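Local structure of glucosidase (Croceicoccus marinus, 5Z3K) at residues Val149-Phe160 with Leu190-Phe199. The protein probably hydrolyses O-glycosidic bonds as a beta-glucosidase of glycoside hydrolase family 39. Residues are numbered along the deposited sequence; the frame is centred on the assembly and turned at random.
Sequences VSHWEFGDQPDF and LKVGGPCVAF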
loop_
_atom_site.group_PDB
_atom_site.type_symbol
_atom_site.label_atom_id
_atom_site.label_comp_id
_atom_site.label_asym_id
_atom_site.label_seq_id
_atom_site.Cartn_x
_atom_site.Cartn_y
_atom_site.Cartn_z
ATOM N N VAL A 149 3.422 -5.401 -16.220
ATOM C CA VAL A 149 4.124 -5.130 -14.966
ATOM C C VAL A 149 5.015 -3.918 -15.177
ATOM O O VAL A 149 6.031 -4.004 -15.883
ATOM C CB VAL A 149 4.949 -6.340 -14.499
ATOM C CG1 VAL A 149 5.669 -6.026 -13.204
ATOM C CG2 VAL A 149 4.048 -7.533 -14.326
ATOM N N SER A 150 4.667 -2.800 -14.533
ATOM C CA SER A 150 5.408 -1.560 -14.707
ATOM C C SER A 150 6.546 -1.389 -13.709
ATOM O O SER A 150 7.479 -0.625 -13.979
ATOM C CB SER A 150 4.460 -0.363 -14.583
ATOM O OG SER A 150 3.910 -0.304 -13.277
ATOM N N HIS A 151 6.489 -2.074 -12.573
ATOM C CA HIS A 151 7.433 -1.887 -11.487
ATOM C C HIS A 151 7.988 -3.236 -11.061
ATOM O O HIS A 151 7.226 -4.186 -10.861
ATOM C CB HIS A 151 6.752 -1.201 -10.304
ATOM C CG HIS A 151 6.528 0.262 -10.502
ATOM N ND1 HIS A 151 5.636 0.757 -11.433
ATOM C CD2 HIS A 151 7.081 1.342 -9.899
ATOM C CE1 HIS A 151 5.650 2.079 -11.390
ATOM N NE2 HIS A 151 6.515 2.458 -10.466
ATOM N N TRP A 152 9.309 -3.314 -10.914
ATOM C CA TRP A 152 9.995 -4.543 -10.536
ATOM C C TRP A 152 10.822 -4.272 -9.288
ATOM O O TRP A 152 11.737 -3.435 -9.304
ATOM C CB TRP A 152 10.852 -5.061 -11.698
ATOM C CG TRP A 152 10.004 -5.491 -12.861
ATOM C CD1 TRP A 152 9.498 -4.695 -13.849
ATOM C CD2 TRP A 152 9.522 -6.812 -13.128
ATOM N NE1 TRP A 152 8.751 -5.447 -14.731
ATOM C CE2 TRP A 152 8.751 -6.747 -14.307
ATOM C CE3 TRP A 152 9.678 -8.047 -12.493
ATOM C CZ2 TRP A 152 8.140 -7.870 -14.865
ATOM C CZ3 TRP A 152 9.066 -9.164 -13.052
ATOM C CH2 TRP A 152 8.304 -9.063 -14.224
ATOM N N GLU A 153 10.481 -4.961 -8.205
ATOM C CA GLU A 153 11.130 -4.774 -6.919
ATOM C C GLU A 153 12.038 -5.956 -6.633
ATOM O O GLU A 153 11.615 -7.115 -6.738
ATOM C CB GLU A 153 10.102 -4.634 -5.789
ATOM C CG GLU A 153 10.721 -4.395 -4.391
ATOM C CD GLU A 153 9.670 -4.303 -3.295
ATOM O OE1 GLU A 153 9.859 -3.529 -2.326
ATOM O OE2 GLU A 153 8.642 -5.006 -3.414
ATOM N N PHE A 154 13.266 -5.670 -6.234
ATOM C CA PHE A 154 14.164 -6.706 -5.741
ATOM C C PHE A 154 14.320 -6.574 -4.234
ATOM O O PHE A 154 14.838 -5.565 -3.746
ATOM C CB PHE A 154 15.543 -6.653 -6.398
ATOM C CG PHE A 154 16.455 -7.750 -5.903
ATOM C CD1 PHE A 154 16.419 -9.008 -6.483
ATOM C CD2 PHE A 154 17.298 -7.538 -4.821
ATOM C CE1 PHE A 154 17.231 -10.042 -6.007
ATOM C CE2 PHE A 154 18.116 -8.558 -4.340
ATOM C CZ PHE A 154 18.068 -9.815 -4.930
ATOM N N GLY A 155 13.917 -7.608 -3.507
ATOM C CA GLY A 155 14.156 -7.654 -2.079
ATOM C C GLY A 155 12.904 -7.682 -1.222
ATOM O O GLY A 155 11.842 -7.200 -1.626
ATOM N N ASP A 156 13.030 -8.235 -0.019
ATOM C CA ASP A 156 11.985 -8.113 0.991
ATOM C C ASP A 156 12.650 -8.231 2.355
ATOM O O ASP A 156 13.056 -9.326 2.745
ATOM C CB ASP A 156 10.897 -9.171 0.802
ATOM C CG ASP A 156 9.723 -8.962 1.744
ATOM O OD1 ASP A 156 9.795 -9.455 2.886
ATOM O OD2 ASP A 156 8.734 -8.295 1.354
ATOM N N GLN A 157 12.764 -7.104 3.071
ATOM C CA GLN A 157 13.293 -7.065 4.428
ATOM C C GLN A 157 14.633 -7.801 4.588
ATOM O O GLN A 157 14.767 -8.660 5.459
ATOM C CB GLN A 157 12.271 -7.625 5.408
ATOM C CG GLN A 157 10.849 -7.393 4.960
ATOM C CD GLN A 157 9.793 -7.787 5.974
ATOM O OE1 GLN A 157 9.924 -7.521 7.166
ATOM N NE2 GLN A 157 8.720 -8.404 5.493
ATOM N N PRO A 158 15.641 -7.471 3.772
ATOM C CA PRO A 158 16.959 -8.105 3.971
ATOM C C PRO A 158 17.594 -7.759 5.306
ATOM O O PRO A 158 18.465 -8.502 5.767
ATOM C CB PRO A 158 17.795 -7.563 2.801
ATOM C CG PRO A 158 17.160 -6.236 2.486
ATOM C CD PRO A 158 15.681 -6.493 2.667
ATOM N N ASP A 159 17.185 -6.657 5.943
ATOM C CA ASP A 159 17.717 -6.258 7.242
ATOM C C ASP A 159 16.922 -6.831 8.409
ATOM O O ASP A 159 17.207 -6.493 9.564
ATOM C CB ASP A 159 17.760 -4.727 7.348
ATOM C CG ASP A 159 16.430 -4.065 6.983
ATOM O OD1 ASP A 159 15.636 -4.668 6.226
ATOM O OD2 ASP A 159 16.181 -2.931 7.456
ATOM N N PHE A 160 15.933 -7.685 8.139
ATOM C CA PHE A 160 15.120 -8.298 9.187
ATOM C C PHE A 160 15.854 -9.529 9.722
ATOM O O PHE A 160 15.456 -10.679 9.515
ATOM C CB PHE A 160 13.741 -8.653 8.649
ATOM C CG PHE A 160 12.715 -8.904 9.712
ATOM C CD1 PHE A 160 12.110 -7.850 10.369
ATOM C CD2 PHE A 160 12.335 -10.189 10.038
ATOM C CE1 PHE A 160 11.161 -8.076 11.340
ATOM C CE2 PHE A 160 11.382 -10.418 11.010
ATOM C CZ PHE A 160 10.800 -9.363 11.658
ATOM N N LEU A 190 10.741 0.457 -17.885
ATOM C CA LEU A 190 10.338 -0.214 -16.660
ATOM C C LEU A 190 11.047 0.398 -15.460
ATOM O O LEU A 190 12.194 0.840 -15.542
ATOM C CB LEU A 190 10.645 -1.706 -16.746
ATOM C CG LEU A 190 9.924 -2.468 -17.857
ATOM C CD1 LEU A 190 10.565 -3.832 -18.041
ATOM C CD2 LEU A 190 8.423 -2.598 -17.562
ATOM N N LYS A 191 10.349 0.429 -14.334
ATOM C CA LYS A 191 10.919 0.937 -13.095
ATOM C C LYS A 191 11.439 -0.237 -12.281
ATOM O O LYS A 191 10.744 -1.250 -12.131
ATOM C CB LYS A 191 9.883 1.725 -12.294
ATOM C CG LYS A 191 9.257 2.888 -13.052
ATOM C CD LYS A 191 10.312 3.788 -13.672
ATOM C CE LYS A 191 9.665 4.958 -14.404
ATOM N NZ LYS A 191 10.573 5.551 -15.423
ATOM N N VAL A 192 12.669 -0.112 -11.781
ATOM C CA VAL A 192 13.267 -1.128 -10.929
ATOM C C VAL A 192 13.734 -0.453 -9.649
ATOM O O VAL A 192 14.160 0.708 -9.655
ATOM C CB VAL A 192 14.428 -1.879 -11.644
ATOM C CG1 VAL A 192 15.656 -0.963 -11.854
ATOM C CG2 VAL A 192 14.797 -3.175 -10.895
ATOM N N GLY A 193 13.626 -1.175 -8.542
ATOM C CA GLY A 193 14.023 -0.615 -7.269
ATOM C C GLY A 193 14.026 -1.668 -6.180
ATOM O O GLY A 193 13.872 -2.860 -6.439
ATOM N N GLY A 194 14.219 -1.202 -4.953
ATOM C CA GLY A 194 14.406 -2.068 -3.811
ATOM C C GLY A 194 14.888 -1.220 -2.657
ATOM O O GLY A 194 14.870 0.008 -2.742
ATOM N N PRO A 195 15.353 -1.842 -1.568
ATOM C CA PRO A 195 15.459 -3.274 -1.295
ATOM C C PRO A 195 14.379 -3.748 -0.345
ATOM O O PRO A 195 14.481 -4.850 0.178
ATOM C CB PRO A 195 16.820 -3.378 -0.619
ATOM C CG PRO A 195 16.819 -2.131 0.248
ATOM C CD PRO A 195 16.087 -1.063 -0.553
ATOM N N CYS A 196 13.378 -2.898 -0.103
ATOM C CA CYS A 196 12.325 -3.150 0.878
ATOM C C CYS A 196 12.908 -3.176 2.285
ATOM O O CYS A 196 12.843 -4.191 2.983
ATOM C CB CYS A 196 11.556 -4.443 0.578
ATOM S SG CYS A 196 10.063 -4.619 1.609
ATOM N N VAL A 197 13.463 -2.031 2.700
ATOM C CA VAL A 197 14.025 -1.870 4.036
ATOM C C VAL A 197 12.961 -2.124 5.093
ATOM O O VAL A 197 11.914 -1.464 5.118
ATOM C CB VAL A 197 14.610 -0.457 4.184
ATOM C CG1 VAL A 197 15.288 -0.299 5.547
ATOM C CG2 VAL A 197 15.584 -0.151 3.054
ATOM N N ALA A 198 13.245 -3.053 6.009
ATOM C CA ALA A 198 12.307 -3.336 7.090
ATOM C C ALA A 198 12.411 -2.326 8.224
ATOM O O ALA A 198 11.406 -2.041 8.884
ATOM C CB ALA A 198 12.540 -4.745 7.647
ATOM N N PHE A 199 13.608 -1.799 8.477
ATOM C CA PHE A 199 13.873 -0.909 9.608
ATOM C C PHE A 199 14.395 0.427 9.084
ATOM O O PHE A 199 15.588 0.737 9.226
ATOM C CB PHE A 199 14.870 -1.555 10.573
ATOM C CG PHE A 199 14.451 -2.923 11.057
ATOM C CD1 PHE A 199 13.122 -3.201 11.331
ATOM C CD2 PHE A 199 15.387 -3.921 11.243
ATOM C CE1 PHE A 199 12.732 -4.447 11.776
ATOM C CE2 PHE A 199 15.009 -5.167 11.691
ATOM C CZ PHE A 199 13.680 -5.433 11.959
#
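Trp152 and Val192 sit side by side on neighbouring parallel strands, 151-154 and 191-197, the fourth and fifth of a closed eight-stranded TIM barrel. Helix 169-186 makes the crossover between them, a worked example of the beta-alpha-beta unit from which this fold is built. Four backbone hydrogen bonds zip the strands together, from Lys191 N to Ser150 O up to Phe154 N to Gly193 O. Side chains then alternate: Trp152 and Phe154 face the surrounding helices, whereas His151 and Glu153 face the barrel interior. At the start of the strands, Lys191 lies alongside His151 and lays its CB over one face of the imidazole, 3.9 Å from the ring centroid, while Ser150 OG meets ND1 in the ring plane at 2.7 Å. Glu153, its CG anti to the backbone N (chi1 -179°) and its chain extended, brings OE1 to 3.5 Å from Cys196 CB; Ser225 and Ser263 bond that oxygen, and Arg55 pairs with OE2. Beyond the strands, the Asp159 carboxylate reaches across to two successive backbone amides. OD1 takes Ala198 N on its syn lone pair at 2.9 Å, and OD2 receives Phe199 N at 3.0 Å, also on the syn side but 29° out of the carboxylate plane. With an alanine here both carboxylate oxygens are gone, and the two amides would probably lose their acceptors, leaving this end of the loop freer to move. Next to this grip the Phe160 and Phe199 rings meet rim to rim, planes at 42°, with Phe160 CD1 3.3 Å from Phe199 CZ.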